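Side-chain contacts in acetylornithine aminotransferase (Aquifex aeolicus, PDB 2EH6), which catalyses the pyridoxal-phosphate-dependent transfer of an amino group between N(2)-acetyl-L-ornithine and 2-oxoglutarate, a step of arginine biosynthesis: residues Lys167-Asp170 and Glu171-Gly175; Gln199-Cys202 and Lys203-Val207; Lys108-Arg111 and Asp112-Lys115; Gly129-Tyr132 and Gly133-Ser136. All blocks are in the same frame, centred on the assembly; numbering follows the deposited sequence.

How the contacts relate
Contacts 1, 2 and 3 of this class-III aminotransferase cluster on the same side of the chain's centre, round the start of strand 173-178, whereas contact 4 lies at the cofactor. Contacts 1 and 2, with centres about 10 Å apart, pack the start of strand 173-178 and the end of helix 192-205 together: Leu169 CD1 is 3.5 Å from Ile201 CG2, and Val207 CG1 comes within 3.2 Å of Gly175 CA. Contact 3 joins both, through a probable hydrogen bond from Trp110 NE1 to Ala174 O at 2.9 Å and a long, weak ion pair between Lys115 and Asp206. Contact 4 holds Gly129 of the pyridoxal phosphate pocket. Its nearest atoms are about 11 Å from contact 1, and like contact 3 it touches the second subunit.

Contact 1 (Lys167-Asp170 and Glu171-Gly175); sequences KLLD and EETAG
A tight local turn, Asp170 to Thr173, carries the chain from the loop after helix 162-166 into strand 173-178. Its backbone closes with Thr173 N donating to Asp170 O at 3.3 Å, from above the carbonyl plane. The side chains at its two ends reinforce it. Asp170 sets CG between its own backbone N and carbonyl carbon (chi1 55°), which lets OD1 reach forward and take Glu172 N at 2.6 Å on its anti lone pair. Thr173 answers in the other direction: OG1 receives Asp170 N at 3.1 Å in a nearly straight bond of 173°. The result is an Asx turn laid over a type I beta turn, at the entry to a parallel strand of the large mixed sheet. An alanine at Asp170 is likely to rob Glu172 N of its carboxylate acceptor and leave the turn held by the backbone and the threonine hydroxyl. One water links Leu168 O to Thr173 OG1; another donates to both Asp170 O and Thr173 O. Glu171 N, buried by the turn, has no partner. Glu172 OE1 looks outward for its bond, to Trp118 NE1, while Leu169 packs on Ile201 and Lys205.

Contact 2 (Gln199-Cys202 and Lys203-Val207); sequences QEIC and KEKDV
Gln199 and Lys203 open the last turns of helix 192-205, with Lys203 N bonded to Gln199 O; the amide oxygen OE1 of Gln199 goes elsewhere, to Lys233 N. One residue on, Glu200 O accepts Glu204 N, and the two glutamates lie on the same flank. Glu204 OE2 comes up against the methylene carbon CG of Glu200, at a modelled 2.9 Å that is short enough to be doubtful, and stands 3.6 Å from Glu200 OE2, with the carboxylate planes almost perpendicular at 83°. Ile201 follows: its carbonyl takes Lys205 N at 2.7 Å, and its CG2 branch, anti to the backbone N, touches Lys205 CG at 3.9 Å. Ile201 also packs on Ile162 and Tyr166 of helix 162-166. Cys202 ends the walk. Its oxygen receives Val207 N at 2.9 Å, in the carbonyl plane and on a lone pair, five residues along, where Asp206 turns to positive phi (62°) and swings the chain out of the helix into strand 208-212. SG of Cys202, beside its backbone N, is 3.6 Å from Val207 O, and both side chains pack on Ile176. Chemically the stretch is two-faced: Cys202 and Val207 pack against the sheet and Ile201 against helix 162-166, while the carboxylates of Glu200 and Glu204, on an exposed flank, would probably repel each other and might raise the proton affinity of one of them.

Contact 3 (Lys108-Arg111 and Asp112-Lys115); sequences KYWR and DKGK
The Schellman motif that ends helix 95-112 is built by Trp110, Arg111, Gly114 and Lys115: Gly114 N bonds to Arg111 O at 3.1 Å and Lys115 N to Trp110 O at 2.8 Å. Gly114 has positive phi (86°), where a beta carbon would run into the carbonyl oxygen of Lys113. One turn earlier, Lys108 and Asp112 form an i to i+4 salt bridge. The lysine chain leaves with CG anti to the backbone N (chi1 -175°), runs extended and bends at its last torsion, bringing NZ to the syn lone pair of Asp112 OD2 at 3.1 Å, with a weaker bond to OD1. Both ends also hold Ser261: NZ bonds to its carbonyl and OD2 to its hydroxyl. A leucine in place of Lys108 would probably leave the Asp112 carboxylate without its counter-charge and the Ser261 carbonyl without this donor. On the neighbouring strip, Lys113 lays CE close to the phenol end of Tyr109, 3.4 Å from CE1; the modelled 2.9 Å between CE and OH is doubtfully short. Arg111 turns outward to a salt bridge with Glu148 of the second subunit, tying this helix end to the dimer interface. One face of the Trp110 indole receives Tyr109 CD2, 3.7 Å above the ring plane and over its centre, and the Lys115 chain approaches the indole obliquely, its CD 3.7 Å from Trp110 CE3.

Contact 4 (Gly129-Tyr132 and Gly133-Ser136); sequences GRTY and GSLS
Helix 132-137 begins with Leu135 N bonded to Thr131 O at 2.6 Å, while the chain before it, from Gly129, bends back so that Gly129 O meets Leu135 CA in a CH-to-oxygen contact of 3.5 Å. The side chains fill the angle between loop and helix. Ser134 CB rests on Gly129 CA at 3.6 Å, so a side chain at Gly129 would collide with the serine. Leu135, with CG anti to the backbone N (chi1 -176°), places CD1 4.1 Å from Gly129 O and CD2 4.0 Å from Arg130 O. Ser136 folds OG, which also bonds to Val151 N, back beside its own N (chi1 -59°), and the two donors grip Tyr132 O from opposite faces of its plane, OG at 2.8 Å and N at 3.0 Å. This is a loop-to-helix junction at the active site of a fold-type I aminotransferase: Gly129 touches pyridoxal phosphate, and Arg130 is predicted to bind acetylornithine. Thr131 takes the N-cap position without a capping bond of its own. Its OG1 and the OG of Ser134 each bond to Thr96 OG1 of the cofactor site, and Glu100 OE2 of the same chain bonds to Thr131 OG1 and Ser134 N. Glu100 of the second subunit accepts a bond from Tyr132 N, Lys104 of that subunit donates to Arg130 O, and its Gly265 O receives Arg130 NH1.

Contact 1 (Lys167-Asp170 and Glu171-Gly175)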
ATOM      1  N   LYS A 167       3.515  -5.450  33.266  1.00 46.23           N
ATOM      2  CA  LYS A 167       2.110  -5.541  33.643  1.00 47.99           C
ATOM      3  C   LYS A 167       1.216  -6.028  32.503  1.00 47.79           C
ATOM      4  O   LYS A 167       0.069  -6.414  32.733  1.00 48.50           O
ATOM      5  CB  LYS A 167       1.604  -4.182  34.129  1.00 49.88           C
ATOM      6  CG  LYS A 167       2.398  -3.599  35.286  1.00 53.15           C
ATOM      7  N   LEU A 168       1.740  -6.017  31.280  1.00 46.75           N
ATOM      8  CA  LEU A 168       0.958  -6.436  30.121  1.00 44.84           C
ATOM      9  C   LEU A 168       1.481  -7.702  29.456  1.00 44.06           C
ATOM     10  O   LEU A 168       0.798  -8.295  28.622  1.00 43.59           O
ATOM     11  CB  LEU A 168       0.917  -5.305  29.083  1.00 44.16           C
ATOM     12  CG  LEU A 168       0.314  -3.961  29.508  1.00 43.34           C
ATOM     13  CD1 LEU A 168       0.582  -2.918  28.435  1.00 43.52           C
ATOM     14  CD2 LEU A 168      -1.180  -4.112  29.744  1.00 42.29           C
ATOM     15  N   LEU A 169       2.686  -8.123  29.821  1.00 43.50           N
ATOM     16  CA  LEU A 169       3.267  -9.309  29.208  1.00 45.28           C
ATOM     17  C   LEU A 169       2.884 -10.619  29.895  1.00 46.56           C
ATOM     18  O   LEU A 169       3.038 -10.767  31.107  1.00 47.66           O
ATOM     19  CB  LEU A 169       4.792  -9.170  29.155  1.00 44.70           C
ATOM     20  CG  LEU A 169       5.552 -10.092  28.193  1.00 46.94           C
ATOM     21  CD1 LEU A 169       6.938  -9.527  27.948  1.00 47.65           C
ATOM     22  CD2 LEU A 169       5.638 -11.506  28.759  1.00 47.74           C
ATOM     23  N   ASP A 170       2.369 -11.559  29.109  1.00 47.14           N
ATOM     24  CA  ASP A 170       1.985 -12.872  29.613  1.00 47.54           C
ATOM     25  C   ASP A 170       2.507 -13.916  28.636  1.00 47.82           C
ATOM     26  O   ASP A 170       3.228 -13.574  27.699  1.00 48.15           O
ATOM     27  CB  ASP A 170       0.464 -12.990  29.768  1.00 49.10           C
ATOM     28  CG  ASP A 170      -0.287 -12.666  28.494  1.00 50.97           C
ATOM     29  OD1 ASP A 170      -0.016 -13.301  27.456  1.00 51.73           O
ATOM     30  OD2 ASP A 170      -1.161 -11.776  28.537  1.00 54.13           O
ATOM     31  N   GLU A 171       2.152 -15.180  28.849  1.00 46.57           N
ATOM     32  CA  GLU A 171       2.639 -16.262  27.992  1.00 46.36           C
ATOM     33  C   GLU A 171       1.946 -16.315  26.613  1.00 44.23           C
ATOM     34  O   GLU A 171       2.305 -17.085  25.734  1.00 44.01           O
ATOM     35  CB  GLU A 171       2.487 -17.596  28.736  1.00 48.71           C
ATOM     36  CG  GLU A 171       1.042 -17.897  29.136  1.00 52.30           C
ATOM     37  CD  GLU A 171       0.643 -17.004  30.287  1.00 55.19           C
ATOM     38  OE1 GLU A 171       1.411 -16.889  31.235  1.00 57.28           O
ATOM     39  OE2 GLU A 171      -0.449 -16.444  30.237  1.00 55.71           O
ATOM     40  N   GLU A 172       0.900 -15.481  26.444  1.00 42.80           N
ATOM     41  CA  GLU A 172       0.217 -15.448  25.145  1.00 42.56           C
ATOM     42  C   GLU A 172       0.690 -14.268  24.283  1.00 39.81           C
ATOM     43  O   GLU A 172       0.176 -13.990  23.207  1.00 39.42           O
ATOM     44  CB  GLU A 172      -1.292 -15.346  25.389  1.00 44.92           C
ATOM     45  CG  GLU A 172      -1.898 -16.648  25.924  1.00 49.18           C
ATOM     46  CD  GLU A 172      -3.395 -16.488  26.073  1.00 53.37           C
ATOM     47  OE1 GLU A 172      -4.063 -16.269  25.070  1.00 56.13           O
ATOM     48  OE2 GLU A 172      -3.892 -16.632  27.189  1.00 56.27           O
ATOM     49  N   THR A 173       1.692 -13.538  24.814  1.00 38.13           N
ATOM     50  CA  THR A 173       2.256 -12.417  24.067  1.00 37.31           C
ATOM     51  C   THR A 173       3.188 -12.899  22.954  1.00 36.57           C
ATOM     52  O   THR A 173       4.167 -13.597  23.187  1.00 34.18           O
ATOM     53  CB  THR A 173       3.043 -11.532  25.038  1.00 37.72           C
ATOM     54  OG1 THR A 173       2.174 -11.091  26.084  1.00 37.31           O
ATOM     55  CG2 THR A 173       3.593 -10.305  24.302  1.00 39.12           C
ATOM     56  N   ALA A 174       2.866 -12.525  21.718  1.00 35.18           N
ATOM     57  CA  ALA A 174       3.652 -12.941  20.562  1.00 33.66           C
ATOM     58  C   ALA A 174       4.831 -12.018  20.317  1.00 32.62           C
ATOM     59  O   ALA A 174       5.890 -12.456  19.867  1.00 32.61           O
ATOM     60  CB  ALA A 174       2.764 -12.996  19.320  1.00 33.41           C
ATOM     61  N   GLY A 175       4.649 -10.738  20.611  1.00 32.57           N
ATOM     62  CA  GLY A 175       5.729  -9.798  20.396  1.00 32.36           C
ATOM     63  C   GLY A 175       5.472  -8.398  20.903  1.00 30.89           C
ATOM     64  O   GLY A 175       4.360  -8.053  21.307  1.00 31.03           O
TER
HETATM   65  O   HOH W   1       0.374  -8.945  26.006  1.00 41.01           O
HETATM   66  O   HOH W   2       5.143 -14.911  25.530  1.00 54.82           O

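Contact 2 (Gln199-Cys202 and Lys203-Val207)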
ATOM      1  N   GLN A 199      15.037  -5.338  25.331  1.00 41.08           N
ATOM      2  CA  GLN A 199      15.704  -6.387  24.572  1.00 43.73           C
ATOM      3  C   GLN A 199      15.845  -7.605  25.486  1.00 45.79           C
ATOM      4  O   GLN A 199      15.629  -8.743  25.064  1.00 45.76           O
ATOM      5  CB  GLN A 199      17.086  -5.912  24.114  1.00 44.90           C
ATOM      6  CG  GLN A 199      17.884  -6.955  23.347  1.00 46.99           C
ATOM      7  CD  GLN A 199      17.292  -7.264  21.986  1.00 48.94           C
ATOM      8  OE1 GLN A 199      17.411  -6.472  21.049  1.00 49.75           O
ATOM      9  NE2 GLN A 199      16.640  -8.416  21.871  1.00 49.82           N
ATOM     10  N   GLU A 200      16.201  -7.342  26.742  1.00 46.89           N
ATOM     11  CA  GLU A 200      16.380  -8.386  27.752  1.00 48.75           C
ATOM     12  C   GLU A 200      15.089  -9.164  27.954  1.00 47.88           C
ATOM     13  O   GLU A 200      15.080 -10.395  27.936  1.00 47.75           O
ATOM     14  CB  GLU A 200      16.802  -7.758  29.082  1.00 51.32           C
ATOM     15  CG  GLU A 200      16.924  -8.745  30.230  1.00 55.53           C
ATOM     16  CD  GLU A 200      17.049  -8.058  31.578  1.00 57.96           C
ATOM     17  OE1 GLU A 200      16.093  -7.356  31.977  1.00 58.51           O
ATOM     18  OE2 GLU A 200      18.101  -8.217  32.234  1.00 60.39           O
ATOM     19  N   ILE A 201      14.000  -8.431  28.154  1.00 48.43           N
ATOM     20  CA  ILE A 201      12.690  -9.029  28.358  1.00 49.51           C
ATOM     21  C   ILE A 201      12.327  -9.978  27.226  1.00 50.08           C
ATOM     22  O   ILE A 201      11.865 -11.093  27.464  1.00 50.06           O
ATOM     23  CB  ILE A 201      11.602  -7.944  28.455  1.00 51.08           C
ATOM     24  CG1 ILE A 201      11.824  -7.104  29.713  1.00 52.39           C
ATOM     25  CG2 ILE A 201      10.225  -8.585  28.467  1.00 52.11           C
ATOM     26  CD1 ILE A 201      10.800  -6.002  29.895  1.00 54.07           C
ATOM     27  N   CYS A 202      12.536  -9.533  25.991  1.00 49.28           N
ATOM     28  CA  CYS A 202      12.214 -10.362  24.838  1.00 48.86           C
ATOM     29  C   CYS A 202      12.980 -11.677  24.824  1.00 49.27           C
ATOM     30  O   CYS A 202      12.398 -12.730  24.573  1.00 49.54           O
ATOM     31  CB  CYS A 202      12.466  -9.587  23.543  1.00 47.62           C
ATOM     32  SG  CYS A 202      11.276  -8.247  23.300  1.00 43.33           S
ATOM     33  N   LYS A 203      14.278 -11.622  25.100  1.00 50.44           N
ATOM     34  CA  LYS A 203      15.091 -12.835  25.117  1.00 53.13           C
ATOM     35  C   LYS A 203      14.690 -13.792  26.238  1.00 53.81           C
ATOM     36  O   LYS A 203      14.638 -15.002  26.036  1.00 54.92           O
ATOM     37  CB  LYS A 203      16.576 -12.487  25.262  1.00 55.31           C
ATOM     38  CG  LYS A 203      17.476 -13.702  25.489  1.00 56.86           C
ATOM     39  CD  LYS A 203      18.949 -13.314  25.582  1.00 58.90           C
ATOM     40  CE  LYS A 203      19.590 -13.168  24.208  1.00 59.78           C
ATOM     41  NZ  LYS A 203      19.680 -14.472  23.486  1.00 61.11           N
ATOM     42  N   GLU A 204      14.398 -13.247  27.415  1.00 54.79           N
ATOM     43  CA  GLU A 204      14.050 -14.057  28.589  1.00 55.56           C
ATOM     44  C   GLU A 204      12.585 -14.536  28.606  1.00 54.65           C
ATOM     45  O   GLU A 204      12.274 -15.647  29.008  1.00 55.28           O
ATOM     46  CB  GLU A 204      14.382 -13.257  29.848  1.00 57.74           C
ATOM     47  CG  GLU A 204      15.890 -13.129  30.059  1.00 61.99           C
ATOM     48  CD  GLU A 204      16.164 -12.469  31.395  1.00 64.33           C
ATOM     49  OE1 GLU A 204      15.747 -13.005  32.413  1.00 65.94           O
ATOM     50  OE2 GLU A 204      16.816 -11.423  31.406  1.00 66.19           O
ATOM     51  N   LYS A 205      11.659 -13.645  28.193  1.00 52.60           N
ATOM     52  CA  LYS A 205      10.245 -14.047  28.146  1.00 49.64           C
ATOM     53  C   LYS A 205       9.907 -14.820  26.863  1.00 48.07           C
ATOM     54  O   LYS A 205       8.806 -15.330  26.675  1.00 46.22           O
ATOM     55  CB  LYS A 205       9.372 -12.786  28.232  1.00 51.92           C
ATOM     56  CG  LYS A 205       9.285 -12.224  29.651  1.00 53.52           C
ATOM     57  CD  LYS A 205       8.649 -13.211  30.630  1.00 55.23           C
ATOM     58  CE  LYS A 205       8.414 -12.590  32.011  1.00 55.02           C
ATOM     59  NZ  LYS A 205       9.681 -12.106  32.561  1.00 55.12           N
ATOM     60  N   ASP A 206      10.897 -14.862  25.948  1.00 46.27           N
ATOM     61  CA  ASP A 206      10.699 -15.509  24.642  1.00 46.61           C
ATOM     62  C   ASP A 206       9.603 -14.823  23.813  1.00 45.85           C
ATOM     63  O   ASP A 206       8.641 -15.426  23.349  1.00 44.91           O
ATOM     64  CB  ASP A 206      10.369 -16.991  24.848  1.00 48.19           C
ATOM     65  CG  ASP A 206      10.756 -17.781  23.598  1.00 50.85           C
ATOM     66  OD1 ASP A 206      11.869 -17.576  23.108  1.00 53.27           O
ATOM     67  OD2 ASP A 206       9.961 -18.603  23.147  1.00 53.17           O
ATOM     68  N   VAL A 207       9.775 -13.492  23.669  1.00 43.46           N
ATOM     69  CA  VAL A 207       8.839 -12.700  22.876  1.00 41.09           C
ATOM     70  C   VAL A 207       9.562 -11.972  21.740  1.00 38.97           C
ATOM     71  O   VAL A 207      10.660 -11.454  21.902  1.00 36.00           O
ATOM     72  CB  VAL A 207       8.194 -11.671  23.806  1.00 41.88           C
ATOM     73  CG1 VAL A 207       7.415 -10.644  22.986  1.00 42.86           C
ATOM     74  CG2 VAL A 207       7.253 -12.361  24.776  1.00 42.98           C
TER

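Contact 3 (Lys108-Arg111 and Asp112-Lys115)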
ATOM      1  N   LYS A 108       1.964 -16.069  12.870  1.00 30.53           N
ATOM      2  CA  LYS A 108       2.138 -17.361  12.223  1.00 31.54           C
ATOM      3  C   LYS A 108       3.392 -18.068  12.732  1.00 33.21           C
ATOM      4  O   LYS A 108       3.420 -19.298  12.845  1.00 31.76           O
ATOM      5  CB  LYS A 108       2.203 -17.213  10.703  1.00 32.21           C
ATOM      6  CG  LYS A 108       2.251 -18.548   9.995  1.00 31.13           C
ATOM      7  CD  LYS A 108       1.907 -18.442   8.531  1.00 32.53           C
ATOM      8  CE  LYS A 108       1.910 -19.815   7.886  1.00 30.74           C
ATOM      9  NZ  LYS A 108       3.249 -20.471   8.016  1.00 31.20           N
ATOM     10  N   TYR A 109       4.417 -17.287  13.054  1.00 33.04           N
ATOM     11  CA  TYR A 109       5.666 -17.837  13.565  1.00 34.94           C
ATOM     12  C   TYR A 109       5.405 -18.764  14.755  1.00 35.66           C
ATOM     13  O   TYR A 109       5.846 -19.917  14.766  1.00 36.45           O
ATOM     14  CB  TYR A 109       6.593 -16.707  14.008  1.00 33.06           C
ATOM     15  CG  TYR A 109       7.845 -17.179  14.712  1.00 32.14           C
ATOM     16  CD1 TYR A 109       8.827 -17.890  14.028  1.00 33.01           C
ATOM     17  CD2 TYR A 109       8.049 -16.907  16.064  1.00 33.82           C
ATOM     18  CE1 TYR A 109       9.989 -18.316  14.671  1.00 33.99           C
ATOM     19  CE2 TYR A 109       9.208 -17.331  16.719  1.00 34.73           C
ATOM     20  CZ  TYR A 109      10.170 -18.031  16.015  1.00 35.77           C
ATOM     21  OH  TYR A 109      11.317 -18.449  16.655  1.00 38.64           O
ATOM     22  N   TRP A 110       4.687 -18.250  15.750  1.00 34.77           N
ATOM     23  CA  TRP A 110       4.375 -19.017  16.951  1.00 36.01           C
ATOM     24  C   TRP A 110       3.416 -20.168  16.680  1.00 36.37           C
ATOM     25  O   TRP A 110       3.467 -21.191  17.361  1.00 37.38           O
ATOM     26  CB  TRP A 110       3.812 -18.095  18.037  1.00 33.97           C
ATOM     27  CG  TRP A 110       4.830 -17.129  18.563  1.00 36.65           C
ATOM     28  CD1 TRP A 110       4.783 -15.765  18.491  1.00 36.48           C
ATOM     29  CD2 TRP A 110       6.057 -17.452  19.231  1.00 35.90           C
ATOM     30  NE1 TRP A 110       5.903 -15.221  19.072  1.00 36.13           N
ATOM     31  CE2 TRP A 110       6.701 -16.233  19.535  1.00 35.13           C
ATOM     32  CE3 TRP A 110       6.674 -18.656  19.605  1.00 37.17           C
ATOM     33  CZ2 TRP A 110       7.935 -16.181  20.195  1.00 35.99           C
ATOM     34  CZ3 TRP A 110       7.904 -18.604  20.262  1.00 35.69           C
ATOM     35  CH2 TRP A 110       8.518 -17.373  20.550  1.00 36.36           C
ATOM     36  N   ARG A 111       2.544 -20.005  15.691  1.00 36.54           N
ATOM     37  CA  ARG A 111       1.609 -21.063  15.330  1.00 37.34           C
ATOM     38  C   ARG A 111       2.378 -22.229  14.718  1.00 38.41           C
ATOM     39  O   ARG A 111       2.073 -23.396  14.986  1.00 37.40           O
ATOM     40  CB  ARG A 111       0.569 -20.553  14.328  1.00 36.80           C
ATOM     41  CG  ARG A 111      -0.523 -19.698  14.946  1.00 36.68           C
ATOM     42  CD  ARG A 111      -1.555 -20.554  15.669  1.00 36.65           C
ATOM     43  NE  ARG A 111      -2.455 -21.240  14.743  1.00 36.63           N
ATOM     44  CZ  ARG A 111      -3.490 -20.666  14.133  1.00 36.49           C
ATOM     45  NH1 ARG A 111      -3.768 -19.387  14.346  1.00 36.90           N
ATOM     46  NH2 ARG A 111      -4.255 -21.374  13.310  1.00 35.57           N
ATOM     47  N   ASP A 112       3.374 -21.921  13.895  1.00 37.54           N
ATOM     48  CA  ASP A 112       4.182 -22.978  13.291  1.00 40.86           C
ATOM     49  C   ASP A 112       4.942 -23.780  14.352  1.00 41.41           C
ATOM     50  O   ASP A 112       5.302 -24.937  14.167  1.00 42.86           O
ATOM     51  CB  ASP A 112       5.188 -22.335  12.330  1.00 40.40           C
ATOM     52  CG  ASP A 112       4.467 -21.730  11.132  1.00 41.42           C
ATOM     53  OD1 ASP A 112       3.456 -22.299  10.720  1.00 39.17           O
ATOM     54  OD2 ASP A 112       4.943 -20.728  10.602  1.00 42.43           O
ATOM     55  N   LYS A 113       5.220 -23.097  15.481  1.00 42.41           N
ATOM     56  CA  LYS A 113       6.001 -23.726  16.548  1.00 44.32           C
ATOM     57  C   LYS A 113       5.117 -24.453  17.561  1.00 44.89           C
ATOM     58  O   LYS A 113       5.577 -24.975  18.568  1.00 45.43           O
ATOM     59  CB  LYS A 113       6.790 -22.629  17.257  1.00 44.36           C
ATOM     60  CG  LYS A 113       7.945 -22.097  16.405  1.00 45.80           C
ATOM     61  CD  LYS A 113       9.089 -21.553  17.263  1.00 47.27           C
ATOM     62  CE  LYS A 113      10.325 -21.203  16.430  1.00 49.88           C
ATOM     63  NZ  LYS A 113      10.665 -22.330  15.565  1.00 50.97           N
ATOM     64  N   GLY A 114       3.796 -24.427  17.298  1.00 45.46           N
ATOM     65  CA  GLY A 114       2.871 -25.158  18.160  1.00 47.56           C
ATOM     66  C   GLY A 114       2.434 -24.348  19.388  1.00 49.23           C
ATOM     67  O   GLY A 114       1.815 -24.858  20.313  1.00 49.88           O
ATOM     68  N   LYS A 115       2.782 -23.048  19.387  1.00 49.73           N
ATOM     69  CA  LYS A 115       2.505 -22.243  20.575  1.00 50.58           C
ATOM     70  C   LYS A 115       1.328 -21.283  20.384  1.00 52.21           C
ATOM     71  O   LYS A 115       0.972 -20.910  19.274  1.00 52.89           O
ATOM     72  CB  LYS A 115       3.774 -21.466  20.932  1.00 50.89           C
ATOM     73  CG  LYS A 115       4.926 -22.394  21.316  1.00 51.92           C
ATOM     74  CD  LYS A 115       6.151 -21.630  21.822  1.00 53.92           C
ATOM     75  CE  LYS A 115       7.303 -22.564  22.208  1.00 54.97           C
ATOM     76  NZ  LYS A 115       8.451 -21.774  22.652  1.00 55.19           N
TER

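Contact 4 (Gly129-Tyr132 and Gly133-Ser136)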
ATOM      1  N   GLY A 129       0.365   2.937  11.482  1.00 24.92           N
ATOM      2  CA  GLY A 129      -0.412   2.851  10.259  1.00 25.90           C
ATOM      3  C   GLY A 129      -1.906   2.953  10.486  1.00 27.31           C
ATOM      4  O   GLY A 129      -2.380   2.901  11.628  1.00 27.62           O
ATOM      5  N   ARG A 130      -2.647   3.069   9.385  1.00 26.47           N
ATOM      6  CA  ARG A 130      -4.096   3.228   9.422  1.00 26.66           C
ATOM      7  C   ARG A 130      -4.928   2.010   9.040  1.00 25.00           C
ATOM      8  O   ARG A 130      -6.141   2.017   9.259  1.00 25.48           O
ATOM      9  CB  ARG A 130      -4.502   4.386   8.516  1.00 28.58           C
ATOM     10  CG  ARG A 130      -3.860   5.719   8.859  1.00 35.41           C
ATOM     11  CD  ARG A 130      -4.612   6.455   9.957  1.00 37.22           C
ATOM     12  NE  ARG A 130      -4.271   7.873   9.954  1.00 40.23           N
ATOM     13  CZ  ARG A 130      -4.987   8.824  10.546  1.00 43.52           C
ATOM     14  NH1 ARG A 130      -6.102   8.515  11.204  1.00 43.43           N
ATOM     15  NH2 ARG A 130      -4.598  10.091  10.470  1.00 41.92           N
ATOM     16  N   THR A 131      -4.315   0.997   8.426  1.00 22.72           N
ATOM     17  CA  THR A 131      -5.072  -0.204   8.077  1.00 23.57           C
ATOM     18  C   THR A 131      -5.316  -0.932   9.408  1.00 23.20           C
ATOM     19  O   THR A 131      -4.578  -0.720  10.366  1.00 24.44           O
ATOM     20  CB  THR A 131      -4.312  -1.092   7.060  1.00 23.88           C
ATOM     21  OG1 THR A 131      -2.973  -1.325   7.512  1.00 25.00           O
ATOM     22  CG2 THR A 131      -4.269  -0.407   5.700  1.00 23.73           C
ATOM     23  N   TYR A 132      -6.337  -1.782   9.473  1.00 23.95           N
ATOM     24  CA  TYR A 132      -6.695  -2.428  10.735  1.00 25.12           C
ATOM     25  C   TYR A 132      -5.621  -3.053  11.614  1.00 25.32           C
ATOM     26  O   TYR A 132      -5.614  -2.823  12.823  1.00 25.89           O
ATOM     27  CB  TYR A 132      -7.836  -3.420  10.503  1.00 24.82           C
ATOM     28  CG  TYR A 132      -9.187  -2.754  10.615  1.00 25.25           C
ATOM     29  CD1 TYR A 132      -9.763  -2.509  11.862  1.00 24.27           C
ATOM     30  CD2 TYR A 132      -9.868  -2.314   9.476  1.00 24.20           C
ATOM     31  CE1 TYR A 132     -10.987  -1.836  11.975  1.00 25.86           C
ATOM     32  CE2 TYR A 132     -11.090  -1.643   9.577  1.00 23.52           C
ATOM     33  CZ  TYR A 132     -11.641  -1.408  10.828  1.00 24.57           C
ATOM     34  OH  TYR A 132     -12.837  -0.741  10.928  1.00 27.03           O
ATOM     35  N   GLY A 133      -4.724  -3.841  11.034  1.00 25.01           N
ATOM     36  CA  GLY A 133      -3.676  -4.447  11.839  1.00 25.33           C
ATOM     37  C   GLY A 133      -2.786  -3.388  12.461  1.00 24.26           C
ATOM     38  O   GLY A 133      -2.533  -3.388  13.668  1.00 24.34           O
ATOM     39  N   SER A 134      -2.320  -2.462  11.632  1.00 22.81           N
ATOM     40  CA  SER A 134      -1.451  -1.386  12.098  1.00 22.81           C
ATOM     41  C   SER A 134      -2.198  -0.412  12.988  1.00 23.16           C
ATOM     42  O   SER A 134      -1.618   0.172  13.904  1.00 25.15           O
ATOM     43  CB  SER A 134      -0.864  -0.623  10.907  1.00 21.24           C
ATOM     44  OG  SER A 134      -0.208  -1.505  10.012  1.00 22.37           O
ATOM     45  N   LEU A 135      -3.483  -0.220  12.708  1.00 23.81           N
ATOM     46  CA  LEU A 135      -4.287   0.695  13.501  1.00 24.48           C
ATOM     47  C   LEU A 135      -4.413   0.146  14.912  1.00 26.41           C
ATOM     48  O   LEU A 135      -4.436   0.901  15.880  1.00 26.33           O
ATOM     49  CB  LEU A 135      -5.677   0.866  12.881  1.00 26.76           C
ATOM     50  CG  LEU A 135      -6.585   1.885  13.584  1.00 26.78           C
ATOM     51  CD1 LEU A 135      -5.913   3.253  13.577  1.00 28.06           C
ATOM     52  CD2 LEU A 135      -7.934   1.955  12.880  1.00 25.20           C
ATOM     53  N   SER A 136      -4.494  -1.176  15.025  1.00 27.82           N
ATOM     54  CA  SER A 136      -4.604  -1.811  16.331  1.00 28.40           C
ATOM     55  C   SER A 136      -3.315  -1.637  17.130  1.00 28.34           C
ATOM     56  O   SER A 136      -3.356  -1.481  18.351  1.00 30.16           O
ATOM     57  CB  SER A 136      -4.939  -3.292  16.172  1.00 26.01           C
ATOM     58  OG  SER A 136      -6.162  -3.442  15.472  1.00 28.42           O
TER